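Local coordinates for ribosomal RNA processing protein 6 (Trypanosoma brucei brucei, PDB 4NLC) that probably acts as a 3'-5' exoribonuclease that processes ribosomal RNA as part of the nuclear exosome machinery, at residues Cys110-Ile122 / Ala219-Asp231. The protein carries 1 engineered substitution. Residues are numbered along the deposited sequence; the frame is centred on the assembly and turned at random.
Sequences CLMQISTRTQDFI and AQQDTHFLLYVYD
Asp120 meets Gln220 and His224 through a single oxygen. OD2 of Asp120 accepts from His224 ND1 at 2.8 Å with its syn lone pair. The same OD2 takes Gln220 NE2 at 2.9 Å on its anti lone pair. The carboxylate stands nearly upright to both partners, 78° from the imidazole and 87° from the amide. It lies at the imidazole edge, near the ring plane. Gln220 runs extended beyond CG, which brings its amide to the far side of OD2. The other oxygen, Asp120 OD1, receives the hydroxyl of Ser115 from above the carboxylate plane, OG to OD1 being 2.6 Å. Ser115 OG also lies 2.7 Å from Thr223 OG1. A water joins that threonine hydroxyl to Phe121 O.

Arg117, in the hairpin turn, and Asp231 approach from opposite directions in an end-on salt bridge. Arg117 NH2 reaches Asp231 OD1 at 2.7 Å, almost straight and in the guanidinium plane. Arg117 NH1 reaches Asp231 OD2 at 2.8 Å, more bent and from above the carboxylate plane. CB of Leu227 lies over one guanidinium face. The chain of Arg117 bends at chi2 (-58°), and its CD packs on Leu227 CD1. At the other end, Ala219 CB touches both Leu111 CD2 and Ile122 CD1, each 3.8 Å away.

The contact lays helices 213-224 and 226-238 against the hairpin of strands 108-115 and 120-123, within the RNase H-like exonuclease domain. Glu92 adds a second carboxylate to Arg117, and Leu64 O takes His224 NE2. With bonds at both ring nitrogens, His224 has its rotation fixed and is probably protonated. Three side-chain donors, from Ser115, Gln220 and His224, meet the buried Asp120 carboxylate and would favour its charged form, while Arg117 ties the turn to the second helix.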
ATOM      1  N   CYS A 110       3.377   4.767   5.175  1.00 23.12           N
ATOM      2  CA  CYS A 110       4.283   5.765   5.750  1.00 23.38           C
ATOM      3  C   CYS A 110       3.757   7.201   5.781  1.00 26.97           C
ATOM      4  O   CYS A 110       4.107   7.967   6.683  1.00 27.22           O
ATOM      5  CB  CYS A 110       5.611   5.710   5.021  1.00 23.65           C
ATOM      6  SG  CYS A 110       6.544   4.211   5.362  1.00 28.39           S
ATOM      7  N   LEU A 111       2.986   7.575   4.765  1.00 22.55           N
ATOM      8  CA  LEU A 111       2.536   8.941   4.568  1.00 22.82           C
ATOM      9  C   LEU A 111       1.247   8.945   3.805  1.00 28.29           C
ATOM     10  O   LEU A 111       1.002   8.046   3.002  1.00 28.09           O
ATOM     11  CB  LEU A 111       3.605   9.632   3.716  1.00 23.10           C
ATOM     12  CG  LEU A 111       3.913  11.094   3.949  1.00 27.95           C
ATOM     13  CD1 LEU A 111       4.484  11.337   5.356  1.00 27.09           C
ATOM     14  CD2 LEU A 111       4.875  11.600   2.864  1.00 30.90           C
ATOM     15  N   MET A 112       0.410   9.952   4.076  1.00 24.86           N
ATOM     16  CA  MET A 112      -0.856  10.150   3.376  1.00 23.40           C
ATOM     17  C   MET A 112      -0.788  11.599   2.881  1.00 27.66           C
ATOM     18  O   MET A 112      -0.412  12.492   3.634  1.00 25.20           O
ATOM     19  CB  MET A 112      -2.071   9.944   4.311  1.00 24.36           C
ATOM     20  CG  MET A 112      -3.414  10.245   3.648  1.00 27.20           C
ATOM     21  SD  MET A 112      -4.841  10.050   4.752  1.00 32.84           S
ATOM     22  CE  MET A 112      -5.071   8.310   4.664  1.00 28.87           C
ATOM     23  N   GLN A 113      -1.140  11.821   1.626  1.00 23.30           N
ATOM     24  CA  GLN A 113      -1.139  13.166   1.077  1.00 22.75           C
ATOM     25  C   GLN A 113      -2.590  13.473   0.740  1.00 26.37           C
ATOM     26  O   GLN A 113      -3.330  12.597   0.271  1.00 22.26           O
ATOM     27  CB  GLN A 113      -0.234  13.265  -0.179  1.00 24.26           C
ATOM     28  CG  GLN A 113       1.242  12.915   0.078  1.00 26.77           C
ATOM     29  CD  GLN A 113       1.568  11.539  -0.404  1.00 36.84           C
ATOM     30  OE1 GLN A 113       1.836  11.307  -1.577  1.00 45.79           O
ATOM     31  NE2 GLN A 113       1.508  10.585   0.475  1.00 26.52           N
ATOM     32  N   ILE A 114      -3.006  14.701   1.027  1.00 25.13           N
ATOM     33  CA  ILE A 114      -4.366  15.152   0.748  1.00 25.66           C
ATOM     34  C   ILE A 114      -4.322  16.532   0.140  1.00 30.15           C
ATOM     35  O   ILE A 114      -3.734  17.432   0.732  1.00 31.36           O
ATOM     36  CB  ILE A 114      -5.307  15.134   2.006  1.00 28.53           C
ATOM     37  CG1 ILE A 114      -5.474  13.715   2.609  1.00 29.25           C
ATOM     38  CG2 ILE A 114      -6.696  15.702   1.658  1.00 27.52           C
ATOM     39  CD1 ILE A 114      -5.320  13.675   4.105  1.00 40.97           C
ATOM     40  N   SER A 115      -5.030  16.730  -0.970  1.00 25.67           N
ATOM     41  CA  SER A 115      -5.181  18.067  -1.518  1.00 26.04           C
ATOM     42  C   SER A 115      -6.650  18.424  -1.581  1.00 29.30           C
ATOM     43  O   SER A 115      -7.488  17.584  -1.930  1.00 26.91           O
ATOM     44  CB  SER A 115      -4.579  18.191  -2.917  1.00 28.17           C
ATOM     45  OG  SER A 115      -3.162  18.148  -2.943  1.00 33.95           O
ATOM     46  N   THR A 116      -6.946  19.693  -1.298  1.00 27.16           N
ATOM     47  CA  THR A 116      -8.271  20.289  -1.458  1.00 28.50           C
ATOM     48  C   THR A 116      -8.087  21.324  -2.554  1.00 32.83           C
ATOM     49  O   THR A 116      -6.955  21.574  -2.970  1.00 32.23           O
ATOM     50  CB  THR A 116      -8.842  20.915  -0.137  1.00 32.01           C
ATOM     51  OG1 THR A 116      -8.207  22.154   0.165  1.00 34.38           O
ATOM     52  CG2 THR A 116      -8.777  19.978   1.057  1.00 26.52           C
ATOM     53  N   ARG A 117      -9.177  21.960  -2.995  1.00 30.60           N
ATOM     54  CA  ARG A 117      -9.117  23.028  -3.997  1.00 30.46           C
ATOM     55  C   ARG A 117      -8.272  24.221  -3.526  1.00 32.43           C
ATOM     56  O   ARG A 117      -7.826  24.994  -4.358  1.00 32.55           O
ATOM     57  CB  ARG A 117     -10.545  23.530  -4.338  1.00 29.45           C
ATOM     58  CG  ARG A 117     -11.479  22.461  -4.908  1.00 29.38           C
ATOM     59  CD  ARG A 117     -10.935  21.815  -6.180  1.00 30.90           C
ATOM     60  NE  ARG A 117     -11.952  20.939  -6.731  1.00 32.79           N
ATOM     61  CZ  ARG A 117     -12.001  20.506  -7.980  1.00 41.14           C
ATOM     62  NH1 ARG A 117     -11.034  20.813  -8.835  1.00 36.49           N
ATOM     63  NH2 ARG A 117     -13.012  19.757  -8.384  1.00 29.88           N
ATOM     64  N   THR A 118      -8.085  24.394  -2.207  1.00 28.03           N
ATOM     65  CA  THR A 118      -7.410  25.592  -1.669  1.00 28.74           C
ATOM     66  C   THR A 118      -6.061  25.340  -0.996  1.00 31.93           C
ATOM     67  O   THR A 118      -5.341  26.299  -0.701  1.00 31.09           O
ATOM     68  CB  THR A 118      -8.360  26.343  -0.703  1.00 34.27           C
ATOM     69  OG1 THR A 118      -8.988  25.414   0.207  1.00 26.86           O
ATOM     70  CG2 THR A 118      -9.399  27.156  -1.442  1.00 32.23           C
ATOM     71  N   GLN A 119      -5.725  24.067  -0.727  1.00 28.45           N
ATOM     72  CA  GLN A 119      -4.485  23.752  -0.034  1.00 28.71           C
ATOM     73  C   GLN A 119      -4.128  22.272  -0.061  1.00 31.12           C
ATOM     74  O   GLN A 119      -4.965  21.425  -0.397  1.00 28.52           O
ATOM     75  CB  GLN A 119      -4.548  24.264   1.421  1.00 30.85           C
ATOM     76  CG  GLN A 119      -5.655  23.632   2.234  1.00 29.69           C
ATOM     77  CD  GLN A 119      -5.781  24.255   3.594  1.00 40.83           C
ATOM     78  OE1 GLN A 119      -6.884  24.564   4.047  1.00 40.55           O
ATOM     79  NE2 GLN A 119      -4.673  24.383   4.306  1.00 29.02           N
ATOM     80  N   ASP A 120      -2.877  21.982   0.342  1.00 27.24           N
ATOM     81  CA  ASP A 120      -2.318  20.647   0.405  1.00 26.22           C
ATOM     82  C   ASP A 120      -1.974  20.272   1.843  1.00 30.47           C
ATOM     83  O   ASP A 120      -1.661  21.143   2.647  1.00 30.33           O
ATOM     84  CB  ASP A 120      -1.044  20.586  -0.478  1.00 27.68           C
ATOM     85  CG  ASP A 120      -1.264  20.878  -1.953  1.00 32.62           C
ATOM     86  OD1 ASP A 120      -2.368  20.586  -2.464  1.00 29.60           O
ATOM     87  OD2 ASP A 120      -0.330  21.374  -2.599  1.00 42.17           O
ATOM     88  N   PHE A 121      -1.993  18.965   2.147  1.00 27.05           N
ATOM     89  CA  PHE A 121      -1.656  18.409   3.448  1.00 25.98           C
ATOM     90  C   PHE A 121      -0.807  17.170   3.266  1.00 27.89           C
ATOM     91  O   PHE A 121      -0.943  16.462   2.267  1.00 26.85           O
ATOM     92  CB  PHE A 121      -2.917  18.043   4.235  1.00 27.51           C
ATOM     93  CG  PHE A 121      -3.821  19.215   4.543  1.00 29.37           C
ATOM     94  CD1 PHE A 121      -3.596  20.014   5.665  1.00 31.18           C
ATOM     95  CD2 PHE A 121      -4.896  19.526   3.708  1.00 31.00           C
ATOM     96  CE1 PHE A 121      -4.437  21.092   5.958  1.00 32.29           C
ATOM     97  CE2 PHE A 121      -5.745  20.598   4.006  1.00 34.32           C
ATOM     98  CZ  PHE A 121      -5.518  21.360   5.144  1.00 32.97           C
ATOM     99  N   ILE A 122       0.103  16.950   4.203  1.00 25.09           N
ATOM    100  CA  ILE A 122       0.946  15.750   4.271  1.00 25.89           C
ATOM    101  C   ILE A 122       0.775  15.232   5.668  1.00 29.04           C
ATOM    102  O   ILE A 122       1.033  15.970   6.615  1.00 27.11           O
ATOM    103  CB  ILE A 122       2.433  15.943   3.863  1.00 29.37           C
ATOM    104  CG1 ILE A 122       2.553  16.200   2.353  1.00 29.66           C
ATOM    105  CG2 ILE A 122       3.281  14.722   4.271  1.00 28.53           C
ATOM    106  CD1 ILE A 122       3.918  16.774   1.914  1.00 41.02           C
ATOM    107  N   ALA A 219       5.828  14.300  -2.442  1.00 27.71           N
ATOM    108  CA  ALA A 219       4.583  13.885  -1.789  1.00 25.80           C
ATOM    109  C   ALA A 219       3.420  14.853  -2.098  1.00 29.77           C
ATOM    110  O   ALA A 219       2.335  14.427  -2.507  1.00 28.92           O
ATOM    111  CB  ALA A 219       4.802  13.767  -0.284  1.00 25.93           C
ATOM    112  N   GLN A 220       3.673  16.154  -1.946  1.00 25.76           N
ATOM    113  CA  GLN A 220       2.714  17.202  -2.243  1.00 25.45           C
ATOM    114  C   GLN A 220       2.221  17.157  -3.721  1.00 32.38           C
ATOM    115  O   GLN A 220       1.015  17.293  -3.960  1.00 33.49           O
ATOM    116  CB  GLN A 220       3.350  18.568  -1.932  1.00 25.93           C
ATOM    117  CG  GLN A 220       2.457  19.745  -2.285  1.00 24.81           C
ATOM    118  CD  GLN A 220       3.164  21.077  -2.193  1.00 37.47           C
ATOM    119  OE1 GLN A 220       4.391  21.187  -2.338  1.00 28.40           O
ATOM    120  NE2 GLN A 220       2.392  22.124  -1.950  1.00 26.82           N
ATOM    121  N   GLN A 221       3.147  16.976  -4.687  1.00 28.09           N
ATOM    122  CA  GLN A 221       2.824  17.010  -6.114  1.00 28.55           C
ATOM    123  C   GLN A 221       2.024  15.802  -6.616  1.00 31.78           C
ATOM    124  O   GLN A 221       1.388  15.920  -7.663  1.00 32.74           O
ATOM    125  CB  GLN A 221       4.080  17.236  -6.953  1.00 30.79           C
ATOM    126  CG  GLN A 221       4.433  18.710  -7.068  1.00 37.22           C
ATOM    127  CD  GLN A 221       5.780  18.924  -7.685  1.00 53.57           C
ATOM    128  OE1 GLN A 221       6.082  18.419  -8.762  1.00 49.33           O
ATOM    129  NE2 GLN A 221       6.627  19.675  -7.006  1.00 51.50           N
ATOM    130  N   ASP A 222       1.984  14.687  -5.847  1.00 27.88           N
ATOM    131  CA  ASP A 222       1.197  13.507  -6.187  1.00 28.46           C
ATOM    132  C   ASP A 222      -0.317  13.774  -6.039  1.00 32.73           C
ATOM    133  O   ASP A 222      -1.102  13.103  -6.714  1.00 32.42           O
ATOM    134  CB  ASP A 222       1.616  12.295  -5.329  1.00 31.42           C
ATOM    135  CG  ASP A 222       2.796  11.485  -5.846  1.00 48.23           C
ATOM    136  OD1 ASP A 222       3.310  11.805  -6.951  1.00 49.31           O
ATOM    137  OD2 ASP A 222       3.199  10.527  -5.159  1.00 58.84           O
ATOM    138  N   THR A 223      -0.731  14.772  -5.190  1.00 27.36           N
ATOM    139  CA  THR A 223      -2.153  15.102  -5.037  1.00 26.52           C
ATOM    140  C   THR A 223      -2.520  16.499  -5.535  1.00 31.07           C
ATOM    141  O   THR A 223      -3.679  16.743  -5.864  1.00 30.63           O
ATOM    142  CB  THR A 223      -2.613  14.927  -3.585  1.00 29.35           C
ATOM    143  OG1 THR A 223      -1.861  15.789  -2.721  1.00 25.09           O
ATOM    144  CG2 THR A 223      -2.561  13.494  -3.120  1.00 28.35           C
ATOM    145  N   HIS A 224      -1.560  17.437  -5.511  1.00 28.96           N
ATOM    146  CA  HIS A 224      -1.730  18.852  -5.887  1.00 28.73           C
ATOM    147  C   HIS A 224      -2.480  19.097  -7.221  1.00 31.31           C
ATOM    148  O   HIS A 224      -3.300  20.024  -7.295  1.00 31.14           O
ATOM    149  CB  HIS A 224      -0.367  19.539  -5.900  1.00 29.83           C
ATOM    150  CG  HIS A 224      -0.439  20.988  -6.255  1.00 33.54           C
ATOM    151  ND1 HIS A 224      -0.677  21.948  -5.299  1.00 34.84           N
ATOM    152  CD2 HIS A 224      -0.326  21.587  -7.467  1.00 35.31           C
ATOM    153  CE1 HIS A 224      -0.699  23.100  -5.950  1.00 35.13           C
ATOM    154  NE2 HIS A 224      -0.505  22.926  -7.262  1.00 35.67           N
ATOM    155  N   PHE A 225      -2.254  18.240  -8.236  1.00 25.70           N
ATOM    156  CA  PHE A 225      -2.899  18.411  -9.547  1.00 26.19           C
ATOM    157  C   PHE A 225      -4.102  17.475  -9.786  1.00 29.69           C
ATOM    158  O   PHE A 225      -4.771  17.589 -10.818  1.00 28.57           O
ATOM    159  CB  PHE A 225      -1.868  18.230 -10.688  1.00 26.86           C
ATOM    160  CG  PHE A 225      -0.548  18.948 -10.492  1.00 27.95           C
ATOM    161  CD1 PHE A 225      -0.380  20.261 -10.919  1.00 30.55           C
ATOM    162  CD2 PHE A 225       0.541  18.295  -9.933  1.00 28.29           C
ATOM    163  CE1 PHE A 225       0.845  20.909 -10.767  1.00 30.41           C
ATOM    164  CE2 PHE A 225       1.748  18.963  -9.737  1.00 31.20           C
ATOM    165  CZ  PHE A 225       1.905  20.249 -10.193  1.00 29.61           C
ATOM    166  N   LEU A 226      -4.355  16.555  -8.850  1.00 26.46           N
ATOM    167  CA  LEU A 226      -5.337  15.506  -9.004  1.00 26.53           C
ATOM    168  C   LEU A 226      -6.788  15.986  -9.098  1.00 30.20           C
ATOM    169  O   LEU A 226      -7.559  15.398  -9.862  1.00 28.64           O
ATOM    170  CB  LEU A 226      -5.170  14.427  -7.922  1.00 27.10           C
ATOM    171  CG  LEU A 226      -5.774  13.029  -8.231  1.00 32.86           C
ATOM    172  CD1 LEU A 226      -5.383  12.537  -9.640  1.00 33.01           C
ATOM    173  CD2 LEU A 226      -5.331  11.998  -7.197  1.00 34.73           C
ATOM    174  N   LEU A 227      -7.173  17.048  -8.384  1.00 27.51           N
ATOM    175  CA  LEU A 227      -8.563  17.517  -8.519  1.00 27.32           C
ATOM    176  C   LEU A 227      -8.828  18.193  -9.857  1.00 30.41           C
ATOM    177  O   LEU A 227      -9.926  18.061 -10.367  1.00 29.48           O
ATOM    178  CB  LEU A 227      -9.011  18.391  -7.353  1.00 27.35           C
ATOM    179  CG  LEU A 227      -9.082  17.704  -5.994  1.00 30.09           C
ATOM    180  CD1 LEU A 227      -9.354  18.723  -4.911  1.00 29.05           C
ATOM    181  CD2 LEU A 227     -10.089  16.573  -5.989  1.00 27.60           C
ATOM    182  N   TYR A 228      -7.823  18.862 -10.452  1.00 27.63           N
ATOM    183  CA  TYR A 228      -7.963  19.456 -11.801  1.00 27.64           C
ATOM    184  C   TYR A 228      -8.080  18.335 -12.811  1.00 30.56           C
ATOM    185  O   TYR A 228      -8.911  18.421 -13.704  1.00 30.79           O
ATOM    186  CB  TYR A 228      -6.783  20.363 -12.168  1.00 28.28           C
ATOM    187  CG  TYR A 228      -6.820  20.883 -13.600  1.00 29.90           C
ATOM    188  CD1 TYR A 228      -7.715  21.883 -13.979  1.00 32.34           C
ATOM    189  CD2 TYR A 228      -5.940  20.398 -14.563  1.00 30.27           C
ATOM    190  CE1 TYR A 228      -7.737  22.385 -15.282  1.00 31.86           C
ATOM    191  CE2 TYR A 228      -5.961  20.884 -15.877  1.00 31.77           C
ATOM    192  CZ  TYR A 228      -6.856  21.884 -16.226  1.00 38.11           C
ATOM    193  OH  TYR A 228      -6.868  22.385 -17.503  1.00 39.56           O
ATOM    194  N   VAL A 229      -7.236  17.294 -12.676  1.00 27.96           N
ATOM    195  CA  VAL A 229      -7.217  16.094 -13.534  1.00 27.66           C
ATOM    196  C   VAL A 229      -8.601  15.451 -13.469  1.00 29.50           C
ATOM    197  O   VAL A 229      -9.189  15.128 -14.503  1.00 28.63           O
ATOM    198  CB  VAL A 229      -6.060  15.125 -13.117  1.00 31.09           C
ATOM    199  CG1 VAL A 229      -6.273  13.706 -13.646  1.00 30.43           C
ATOM    200  CG2 VAL A 229      -4.708  15.672 -13.576  1.00 31.41           C
ATOM    201  N   TYR A 230      -9.142  15.338 -12.246  1.00 26.71           N
ATOM    202  CA  TYR A 230     -10.476  14.805 -11.974  1.00 26.28           C
ATOM    203  C   TYR A 230     -11.554  15.580 -12.794  1.00 29.47           C
ATOM    204  O   TYR A 230     -12.350  14.958 -13.488  1.00 29.10           O
ATOM    205  CB  TYR A 230     -10.756  14.874 -10.449  1.00 27.11           C
ATOM    206  CG  TYR A 230     -12.192  14.614 -10.052  1.00 29.70           C
ATOM    207  CD1 TYR A 230     -12.785  13.370 -10.278  1.00 31.60           C
ATOM    208  CD2 TYR A 230     -12.931  15.575  -9.368  1.00 31.56           C
ATOM    209  CE1 TYR A 230     -14.087  13.098  -9.854  1.00 33.02           C
ATOM    210  CE2 TYR A 230     -14.236  15.313  -8.933  1.00 32.97           C
ATOM    211  CZ  TYR A 230     -14.810  14.073  -9.185  1.00 37.54           C
ATOM    212  OH  TYR A 230     -16.108  13.815  -8.822  1.00 35.50           O
ATOM    213  N   ASP A 231     -11.537  16.928 -12.733  1.00 26.88           N
ATOM    214  CA  ASP A 231     -12.454  17.811 -13.470  1.00 27.95           C
ATOM    215  C   ASP A 231     -12.346  17.571 -14.998  1.00 32.76           C
ATOM    216  O   ASP A 231     -13.357  17.374 -15.664  1.00 33.58           O
ATOM    217  CB  ASP A 231     -12.142  19.287 -13.161  1.00 29.54           C
ATOM    218  CG  ASP A 231     -12.450  19.788 -11.768  1.00 34.64           C
ATOM    219  OD1 ASP A 231     -13.162  19.087 -11.027  1.00 34.61           O
ATOM    220  OD2 ASP A 231     -12.018  20.903 -11.437  1.00 36.56           O
TER
HETATM  221  O   HOH W   1      -6.248  20.982  -5.990  1.00 32.13           O
HETATM  222  O   HOH W   2      -0.290  17.127  -0.590  1.00 29.50           O